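Exopolygalacturonate lyase (Vibrio vulnificus, PDB 5A29) probably cleaves pectate chains by beta-elimination, as a manganese-binding lyase of polysaccharide lyase family 2. Local coordinates at residues 60-63 against 64-67; 113-116 against 117-121; 457-460 against 461-464; 527-530 against 531-535. All blocks are in the same frame, centred on the assembly; numbering follows the deposited sequence.

Contact 1: 60-63 against 64-67; sequences GINT and TTRK
The guanidinium of Arg66 meets Thr63 at its edge: NH1 donates a hydrogen bond of 3.0 Å to Thr63 O, which sits close to the guanidinium plane. The second flat group is the amide of Asn62. Its OD1 accepts from Thr64 N at 2.9 Å in the carbonyl plane, and from Thr65 N at 2.8 Å from above that plane. Two backbone N-H groups thus grip one oxygen and fix the rotation of the amide. With chi1 178°, CG of Asn62 points away from its own backbone N, which carries OD1 to the N-H groups of Thr64 and Thr65. The Thr65 side chain crosses Asn62 at about a right angle, with Thr65 OG1 3.1 Å from Asn62 CB. The backbone closes the loop. Asn62 N donates to Lys67 O at 2.7 Å, almost straight at 173°. Arg66 N donates to Asn62 O at 2.8 Å over a more bent path. Arg66 takes positive phi (68°), which turns the chain back. One water links Thr63 OG1 and Thr64 OG1. Thr63 OG1 also bonds to Leu513 O and Arg503 NE. Arg66 NE forms a salt bridge with Glu46, so the arginine ties the loop to helix 27-46. The bond from Thr64 N makes this an Asx turn, set within an alpha turn from Asn62 to Arg66. Together they form a tight reversal at the end of strand 60-62, which pairs antiparallel with strand 514-516.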
loop_
_atom_site.group_PDB
_atom_site.type_symbol
_atom_site.label_atom_id
_atom_site.label_comp_id
_atom_site.label_asym_id
_atom_site.label_seq_id
_atom_site.Cartn_x
_atom_site.Cartn_y
_atom_site.Cartn_z
ATOM N N GLY A 60 -4.589 14.814 -10.062
ATOM C CA GLY A 60 -4.425 14.211 -11.375
ATOM C C GLY A 60 -4.580 15.323 -12.445
ATOM O O GLY A 60 -5.173 16.363 -12.151
ATOM N N ILE A 61 -4.030 15.080 -13.637
ATOM C CA ILE A 61 -4.055 16.061 -14.743
ATOM C C ILE A 61 -4.573 15.414 -15.960
ATOM O O ILE A 61 -4.166 14.295 -16.314
ATOM C CB ILE A 61 -2.623 16.564 -15.045
ATOM C CG1 ILE A 61 -1.993 17.160 -13.792
ATOM C CG2 ILE A 61 -2.615 17.514 -16.238
ATOM C CD1 ILE A 61 -2.636 18.440 -13.364
ATOM N N ASN A 62 -5.531 16.080 -16.647
ATOM C CA ASN A 62 -6.017 15.576 -17.934
ATOM C C ASN A 62 -4.908 15.806 -18.983
ATOM O O ASN A 62 -4.455 16.945 -19.125
ATOM C CB ASN A 62 -7.308 16.391 -18.315
ATOM C CG ASN A 62 -7.896 15.995 -19.665
ATOM O OD1 ASN A 62 -7.204 16.042 -20.672
ATOM N ND2 ASN A 62 -9.199 15.592 -19.693
ATOM N N THR A 63 -4.450 14.779 -19.711
ATOM C CA THR A 63 -3.238 15.027 -20.488
ATOM C C THR A 63 -3.520 15.674 -21.889
ATOM O O THR A 63 -2.586 15.961 -22.624
ATOM C CB THR A 63 -2.355 13.793 -20.671
ATOM O OG1 THR A 63 -3.078 12.776 -21.376
ATOM C CG2 THR A 63 -1.911 13.241 -19.239
ATOM N N THR A 64 -4.788 15.789 -22.232
ATOM C CA THR A 64 -5.205 16.485 -23.480
ATOM C C THR A 64 -5.473 17.931 -23.142
ATOM O O THR A 64 -4.882 18.826 -23.754
ATOM C CB THR A 64 -6.485 15.920 -24.026
ATOM O OG1 THR A 64 -6.208 14.613 -24.440
ATOM C CG2 THR A 64 -7.022 16.823 -25.293
ATOM N N THR A 65 -6.346 18.183 -22.172
ATOM C CA THR A 65 -6.646 19.577 -21.780
ATOM C C THR A 65 -5.593 20.293 -20.947
ATOM O O THR A 65 -5.548 21.528 -20.861
ATOM C CB THR A 65 -8.013 19.682 -21.077
ATOM O OG1 THR A 65 -7.947 19.066 -19.769
ATOM C CG2 THR A 65 -9.112 19.017 -21.933
ATOM N N ARG A 66 -4.750 19.515 -20.264
ATOM C CA ARG A 66 -3.795 20.040 -19.283
ATOM C C ARG A 66 -4.391 20.622 -18.013
ATOM O O ARG A 66 -3.759 21.431 -17.351
ATOM C CB ARG A 66 -2.754 21.003 -19.879
ATOM C CG ARG A 66 -2.309 20.603 -21.284
ATOM C CD ARG A 66 -1.766 19.172 -21.347
ATOM N NE ARG A 66 -0.437 19.109 -20.746
ATOM C CZ ARG A 66 0.377 18.061 -20.812
ATOM N NH1 ARG A 66 0.018 16.967 -21.486
ATOM N NH2 ARG A 66 1.559 18.126 -20.205
ATOM N N LYS A 67 -5.611 20.203 -17.686
ATOM C CA LYS A 67 -6.363 20.748 -16.545
ATOM C C LYS A 67 -6.423 19.667 -15.451
ATOM O O LYS A 67 -6.548 18.486 -15.813
ATOM C CB LYS A 67 -7.812 21.026 -16.952
ATOM C CG LYS A 67 -7.956 22.023 -18.105
ATOM C CD LYS A 67 -7.084 23.238 -17.827
ATOM C CE LYS A 67 -7.841 24.270 -17.020
ATOM N NZ LYS A 67 -8.984 24.745 -17.849
HETATM O O HOH W 1 -4.452 12.847 -23.927
#

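Contact 2: 113-116 against 117-121; sequences ITRY and FMDNF
Tyr116 holds its ring opposite its backbone N (chi1 180°), while Asn120 keeps CG beside its own N (chi1 -68°), and this brings the Asn120 amide back to Tyr116. The place is the C-terminal end of helix 105-120. Asn120 ND2 bonds to Tyr116 O at 2.8 Å. It arrives in the carbonyl plane, on a lone pair, and the oxygen lies in the amide plane. A side chain thus serves a carbonyl of the last turn. The same ND2 stands over one face of the Tyr116 ring, offset toward the rim. Ring and amide planes are 38° apart. Further back, Asp119 N bonds to Arg115 O at 2.8 Å. The Arg115 and Asp119 side chains run side by side, but Arg115 NE and Asp119 OD2 stay 5.6 Å apart and form no salt bridge. On the buried side, Thr114 CG2 lies 3.9 Å from Met118 SD. Thr114 packs on helix 162-168 and Met118 on helix 170-184, while the Phe117 ring stacks with Phe84. Phe121, the first residue to leave the helix, puts its ring over Asn120 CB on one face. Its edge meets Tyr116, with Phe121 CE2 3.8 Å from Tyr116 CE2.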
loop_
_atom_site.group_PDB
_atom_site.type_symbol
_atom_site.label_atom_id
_atom_site.label_comp_id
_atom_site.label_asym_id
_atom_site.label_seq_id
_atom_site.Cartn_x
_atom_site.Cartn_y
_atom_site.Cartn_z
ATOM N N ILE A 113 3.991 23.229 0.169
ATOM C CA ILE A 113 2.696 22.560 -0.036
ATOM C C ILE A 113 2.191 21.975 1.313
ATOM O O ILE A 113 0.995 22.068 1.677
ATOM C CB ILE A 113 2.873 21.377 -1.011
ATOM C CG1 ILE A 113 3.183 21.940 -2.434
ATOM C CG2 ILE A 113 1.589 20.522 -0.997
ATOM C CD1 ILE A 113 3.807 20.946 -3.411
ATOM N N THR A 114 3.084 21.256 1.965
ATOM C CA THR A 114 2.726 20.490 3.161
ATOM C C THR A 114 2.321 21.457 4.283
ATOM O O THR A 114 1.293 21.248 4.966
ATOM C CB THR A 114 3.868 19.568 3.557
ATOM O OG1 THR A 114 4.048 18.612 2.467
ATOM C CG2 THR A 114 3.532 18.781 4.816
ATOM N N ARG A 115 3.098 22.522 4.444
ATOM C CA ARG A 115 2.845 23.468 5.534
ATOM C C ARG A 115 1.486 24.137 5.299
ATOM O O ARG A 115 0.717 24.371 6.250
ATOM C CB ARG A 115 3.968 24.500 5.598
ATOM C CG ARG A 115 3.936 25.261 6.916
ATOM C CD ARG A 115 4.816 26.480 6.997
ATOM N NE ARG A 115 6.218 26.275 6.671
ATOM C CZ ARG A 115 7.081 25.572 7.394
ATOM N NH1 ARG A 115 6.673 24.877 8.439
ATOM N NH2 ARG A 115 8.345 25.513 7.018
ATOM N N TYR A 116 1.134 24.422 4.046
ATOM C CA TYR A 116 -0.162 25.080 3.785
ATOM C C TYR A 116 -1.355 24.109 4.063
ATOM O O TYR A 116 -2.415 24.516 4.540
ATOM C CB TYR A 116 -0.229 25.541 2.332
ATOM C CG TYR A 116 -1.515 26.222 1.934
ATOM C CD1 TYR A 116 -1.719 27.595 2.219
ATOM C CD2 TYR A 116 -2.527 25.520 1.318
ATOM C CE1 TYR A 116 -2.919 28.222 1.844
ATOM C CE2 TYR A 116 -3.720 26.128 0.934
ATOM C CZ TYR A 116 -3.918 27.488 1.221
ATOM O OH TYR A 116 -5.114 28.086 0.868
ATOM N N PHE A 117 -1.214 22.860 3.601
ATOM C CA PHE A 117 -2.191 21.831 3.894
ATOM C C PHE A 117 -2.404 21.715 5.422
ATOM O O PHE A 117 -3.545 21.735 5.882
ATOM C CB PHE A 117 -1.763 20.432 3.364
ATOM C CG PHE A 117 -2.842 19.396 3.590
ATOM C CD1 PHE A 117 -3.973 19.364 2.767
ATOM C CD2 PHE A 117 -2.838 18.653 4.750
ATOM C CE1 PHE A 117 -5.052 18.479 3.006
ATOM C CE2 PHE A 117 -3.913 17.777 5.012
ATOM C CZ PHE A 117 -4.996 17.688 4.130
ATOM N N MET A 118 -1.314 21.587 6.171
ATOM C CA MET A 118 -1.399 21.351 7.601
ATOM C C MET A 118 -1.868 22.608 8.356
ATOM O O MET A 118 -2.568 22.496 9.362
ATOM C CB MET A 118 -0.070 20.826 8.151
ATOM C CG MET A 118 0.221 19.398 7.644
ATOM S SD MET A 118 1.667 18.532 8.260
ATOM C CE MET A 118 0.954 17.805 9.708
ATOM N N ASP A 119 -1.556 23.796 7.842
ATOM C CA ASP A 119 -2.140 25.037 8.409
ATOM C C ASP A 119 -3.625 25.170 8.181
ATOM O O ASP A 119 -4.296 25.879 8.929
ATOM C CB ASP A 119 -1.413 26.319 7.914
ATOM C CG ASP A 119 -0.010 26.421 8.466
ATOM O OD1 ASP A 119 0.282 25.691 9.430
ATOM O OD2 ASP A 119 0.833 27.175 7.938
ATOM N N ASN A 120 -4.162 24.509 7.165
ATOM C CA ASN A 120 -5.519 24.801 6.768
ATOM C C ASN A 120 -6.536 23.710 6.796
ATOM O O ASN A 120 -7.739 24.003 6.748
ATOM C CB ASN A 120 -5.514 25.470 5.399
ATOM C CG ASN A 120 -4.889 26.855 5.463
ATOM O OD1 ASN A 120 -5.549 27.792 5.908
ATOM N ND2 ASN A 120 -3.591 26.955 5.185
ATOM N N PHE A 121 -6.097 22.448 6.688
ATOM C CA PHE A 121 -7.023 21.374 6.332
ATOM C C PHE A 121 -6.942 20.180 7.289
ATOM O O PHE A 121 -7.025 19.025 6.854
ATOM C CB PHE A 121 -6.837 20.938 4.864
ATOM C CG PHE A 121 -7.137 22.060 3.902
ATOM C CD1 PHE A 121 -8.449 22.474 3.697
ATOM C CD2 PHE A 121 -6.100 22.768 3.333
ATOM C CE1 PHE A 121 -8.723 23.537 2.876
ATOM C CE2 PHE A 121 -6.357 23.848 2.505
ATOM C CZ PHE A 121 -7.671 24.212 2.252
#

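Contact 3: 457-460 against 461-464; sequences TLNM and QLSS. With EDO (1,2-ethanediol), chain P.
Asn459 meets Gln461 and Leu462 in a type I beta turn that runs from Asn459 to Leu462, just after strand 457-458. Thr457 opens the strand. Its OG1 accepts a hydrogen bond of 3.0 Å from O1 of a 1,2-ethanediol, probably from the crystallisation liquor. Leu458 packs on Tyr485 and Phe488 of helix 484-500. Asn459 carries the turn. Its CG swings away from the backbone N (chi1 -177°), which carries OD1 to the N-H of Gln461. OD1 takes this N-H at 3.0 Å, from 42° above the carbonyl plane rather than on a lone pair. This bond makes an Asx turn. The other amide atom, Asn459 ND2, lies 3.6 Å from Leu462 CA and donates to Gly444 O. The backbone bond that closes the turn, Leu462 N to Asn459 O, is weak at 3.5 Å. Met460 follows, and its N donates to a water at 2.9 Å. That water donates in turn to Gln461 OE1 at 2.7 Å. The Gln461 side chain, bent at chi2, folds back over the Met460 carbonyl carbon. The turn is therefore held largely by polar atoms of one asparagine and one water, with Asn459 ND2 also tying it to Gly444, just before strand 446-447 of the same chain.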
loop_
_atom_site.group_PDB
_atom_site.type_symbol
_atom_site.label_atom_id
_atom_site.label_comp_id
_atom_site.label_asym_id
_atom_site.label_seq_id
_atom_site.Cartn_x
_atom_site.Cartn_y
_atom_site.Cartn_z
ATOM N N THR A 457 24.090 -13.372 -14.814
ATOM C CA THR A 457 24.004 -13.261 -16.283
ATOM C C THR A 457 22.601 -12.703 -16.592
ATOM O O THR A 457 21.622 -13.448 -16.641
ATOM C CB THR A 457 24.199 -14.650 -16.948
ATOM O OG1 THR A 457 25.512 -15.119 -16.603
ATOM C CG2 THR A 457 24.139 -14.543 -18.471
ATOM N N LEU A 458 22.497 -11.389 -16.697
ATOM C CA LEU A 458 21.179 -10.726 -16.745
ATOM C C LEU A 458 20.795 -10.351 -18.184
ATOM O O LEU A 458 21.659 -10.125 -19.052
ATOM C CB LEU A 458 21.189 -9.466 -15.903
ATOM C CG LEU A 458 21.586 -9.725 -14.454
ATOM C CD1 LEU A 458 21.764 -8.415 -13.699
ATOM C CD2 LEU A 458 20.536 -10.636 -13.836
ATOM N N ASN A 459 19.497 -10.242 -18.411
ATOM C CA ASN A 459 18.915 -9.935 -19.734
ATOM C C ASN A 459 18.887 -8.418 -19.917
ATOM O O ASN A 459 18.021 -7.722 -19.369
ATOM C CB ASN A 459 17.481 -10.471 -19.754
ATOM C CG ASN A 459 16.779 -10.287 -21.101
ATOM O OD1 ASN A 459 17.326 -9.716 -22.072
ATOM N ND2 ASN A 459 15.531 -10.691 -21.126
ATOM N N MET A 460 19.814 -7.877 -20.710
ATOM C CA MET A 460 19.871 -6.423 -20.917
ATOM C C MET A 460 18.893 -5.940 -22.007
ATOM O O MET A 460 18.825 -4.749 -22.270
ATOM C CB MET A 460 21.290 -5.985 -21.327
ATOM C CG MET A 460 22.358 -6.477 -20.397
ATOM S SD MET A 460 22.076 -5.765 -18.744
ATOM C CE MET A 460 23.289 -6.715 -17.765
ATOM N N GLN A 461 18.163 -6.860 -22.625
ATOM C CA GLN A 461 17.112 -6.513 -23.580
ATOM C C GLN A 461 15.723 -6.771 -23.014
ATOM O O GLN A 461 14.759 -6.824 -23.774
ATOM C CB GLN A 461 17.251 -7.321 -24.920
ATOM C CG GLN A 461 18.482 -6.936 -25.762
ATOM C CD GLN A 461 19.777 -7.474 -25.161
ATOM O OE1 GLN A 461 19.823 -8.611 -24.669
ATOM N NE2 GLN A 461 20.830 -6.652 -25.165
ATOM N N LEU A 462 15.586 -6.945 -21.700
ATOM C CA LEU A 462 14.271 -7.297 -21.134
ATOM C C LEU A 462 13.306 -6.219 -21.477
ATOM O O LEU A 462 13.548 -5.056 -21.122
ATOM C CB LEU A 462 14.384 -7.383 -19.586
ATOM C CG LEU A 462 13.071 -7.727 -18.851
ATOM C CD1 LEU A 462 12.478 -9.079 -19.270
ATOM C CD2 LEU A 462 13.432 -7.744 -17.386
ATOM N N SER A 463 12.211 -6.539 -22.151
ATOM C CA SER A 463 11.297 -5.479 -22.516
ATOM C C SER A 463 10.106 -5.253 -21.591
ATOM O O SER A 463 9.492 -4.224 -21.654
ATOM C CB SER A 463 10.759 -5.663 -23.936
ATOM O OG SER A 463 10.021 -6.844 -23.943
ATOM N N SER A 464 9.776 -6.151 -20.685
ATOM C CA SER A 464 8.670 -5.774 -19.795
ATOM C C SER A 464 9.335 -5.349 -18.514
ATOM O O SER A 464 9.987 -6.164 -17.834
ATOM C CB SER A 464 7.685 -6.912 -19.560
ATOM O OG SER A 464 8.405 -8.122 -19.621
HETATM C C1 EDO P . 24.581 -16.981 -14.160
HETATM O O1 EDO P . 25.642 -16.111 -13.722
HETATM C C2 EDO P . 24.750 -18.405 -13.634
HETATM O O2 EDO P . 25.898 -18.453 -12.778
HETATM O O HOH W 2 21.343 -9.419 -22.588
#

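Contact 4: 527-530 against 531-535; sequences TLDA and TLKGK
Ala530 and Lys535 close a Schellman motif at the end of helix 521-532: Lys535 N bonds to Ala530 O at 2.7 Å, while Gly534, with positive phi (60°), gives its N to Thr531 O at 3.1 Å. Lys533 is the first residue to leave helical geometry. Its N makes weak bonds to Asp529 O and to Ala530 O. Among the side chains, Asp529 and Lys533 form a salt bridge one turn apart. Lys533 extends beyond CG and reaches back along the helix, where NZ meets Asp529 OD2 at 2.8 Å. It comes from the syn side, 20° out of the carboxylate plane. Lys533 CD and CE lie against the same oxygen. The other carboxylate oxygen, Asp529 OD1, bonds to Tyr25 OH, and Lys533 NZ also donates to Val100 O. Each end of the bridge thus has a second partner. Lys535 turns its own NZ to Glu102. On another side of the helix, Leu528 CD1 lies 4.3 Å from Leu532 CG. Both leucines pack on helices 27-46 and 484-500. Thr531 lies next to helix 467-480, touching Ile474 and Tyr477. Its OG1, placed beside its own N by chi1 -61°, also bonds to Thr536 OG1. Thr527 O receives two donors of Thr531 from opposite faces of its carbonyl plane: the backbone N at 3.0 Å and OG1 at 2.9 Å.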
loop_
_atom_site.group_PDB
_atom_site.type_symbol
_atom_site.label_atom_id
_atom_site.label_comp_id
_atom_site.label_asym_id
_atom_site.label_seq_id
_atom_site.Cartn_x
_atom_site.Cartn_y
_atom_site.Cartn_z
ATOM N N THR A 527 15.607 6.895 -7.398
ATOM C CA THR A 527 16.345 5.991 -6.437
ATOM C C THR A 527 17.528 5.384 -7.237
ATOM O O THR A 527 18.652 5.167 -6.722
ATOM C CB THR A 527 15.375 4.900 -5.877
ATOM O OG1 THR A 527 14.282 5.562 -5.174
ATOM C CG2 THR A 527 16.103 3.983 -4.808
ATOM N N LEU A 528 17.285 5.031 -8.513
ATOM C CA LEU A 528 18.387 4.553 -9.304
ATOM C C LEU A 528 19.459 5.651 -9.464
ATOM O O LEU A 528 20.692 5.354 -9.347
ATOM C CB LEU A 528 17.921 4.082 -10.668
ATOM C CG LEU A 528 19.004 3.748 -11.688
ATOM C CD1 LEU A 528 19.953 2.671 -11.159
ATOM C CD2 LEU A 528 18.457 3.289 -13.050
ATOM N N ASP A 529 19.003 6.878 -9.721
ATOM C CA ASP A 529 19.996 7.968 -9.900
ATOM C C ASP A 529 20.782 8.147 -8.591
ATOM O O ASP A 529 22.006 8.394 -8.614
ATOM C CB ASP A 529 19.283 9.275 -10.130
ATOM C CG ASP A 529 20.219 10.309 -10.700
ATOM O OD1 ASP A 529 20.820 10.046 -11.790
ATOM O OD2 ASP A 529 20.296 11.377 -10.063
ATOM N N ALA A 530 20.082 8.107 -7.448
ATOM C CA ALA A 530 20.793 8.162 -6.158
ATOM C C ALA A 530 21.838 7.056 -6.037
ATOM O O ALA A 530 22.946 7.304 -5.524
ATOM C CB ALA A 530 19.776 8.128 -5.000
ATOM N N THR A 531 21.538 5.844 -6.502
ATOM C CA THR A 531 22.406 4.703 -6.345
ATOM C C THR A 531 23.635 4.961 -7.240
ATOM O O THR A 531 24.753 4.636 -6.872
ATOM C CB THR A 531 21.717 3.360 -6.774
ATOM O OG1 THR A 531 20.559 3.119 -5.951
ATOM C CG2 THR A 531 22.597 2.191 -6.600
ATOM N N LEU A 532 23.423 5.475 -8.451
ATOM C CA LEU A 532 24.587 5.830 -9.315
ATOM C C LEU A 532 25.490 6.895 -8.678
ATOM O O LEU A 532 26.693 6.937 -8.991
ATOM C CB LEU A 532 24.096 6.322 -10.716
ATOM C CG LEU A 532 23.285 5.295 -11.515
ATOM C CD1 LEU A 532 22.764 5.858 -12.909
ATOM C CD2 LEU A 532 24.064 4.028 -11.771
ATOM N N LYS A 533 24.942 7.752 -7.811
ATOM C CA LYS A 533 25.675 8.824 -7.182
ATOM C C LYS A 533 26.079 8.414 -5.741
ATOM O O LYS A 533 26.511 9.236 -4.971
ATOM C CB LYS A 533 24.867 10.110 -7.176
ATOM C CG LYS A 533 24.616 10.624 -8.596
ATOM C CD LYS A 533 23.516 11.690 -8.581
ATOM C CE LYS A 533 23.572 12.323 -9.969
ATOM N NZ LYS A 533 22.375 13.187 -10.114
ATOM N N GLY A 534 25.981 7.130 -5.416
ATOM C CA GLY A 534 26.297 6.618 -4.051
ATOM C C GLY A 534 25.472 7.197 -2.916
ATOM O O GLY A 534 25.972 7.294 -1.811
ATOM N N LYS A 535 24.218 7.590 -3.151
ATOM C CA LYS A 535 23.363 8.195 -2.113
ATOM C C LYS A 535 22.050 7.400 -1.793
ATOM O O LYS A 535 21.074 7.992 -1.383
ATOM C CB LYS A 535 22.929 9.609 -2.521
ATOM C CG LYS A 535 24.000 10.594 -2.932
ATOM C CD LYS A 535 23.277 11.695 -3.681
ATOM C CE LYS A 535 24.159 12.763 -4.291
ATOM N NZ LYS A 535 24.207 13.910 -3.357
#

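The four contacts follow one another along the chain without overlap, and none touches another. All lie away from the manganese and tartrate sites, 23 to 27 Å from the centre of the chain. Contacts 3 and 4 are the closest pair, with centres about 21 Å apart, and both pack on helix 484-500. Contact 1 reaches the end of helix 27-46 through Glu46, and contact 4 packs near its start; their centres are about 31 Å apart. The widest separation, about 44 Å between centres, is from contact 2 to contact 3. Contacts 2 and 4 finish helices, while contacts 1 and 3 turn the chain after short strands. All are therefore chain reversals or helix ends toward the outside of a fold whose regular structure is mostly helix.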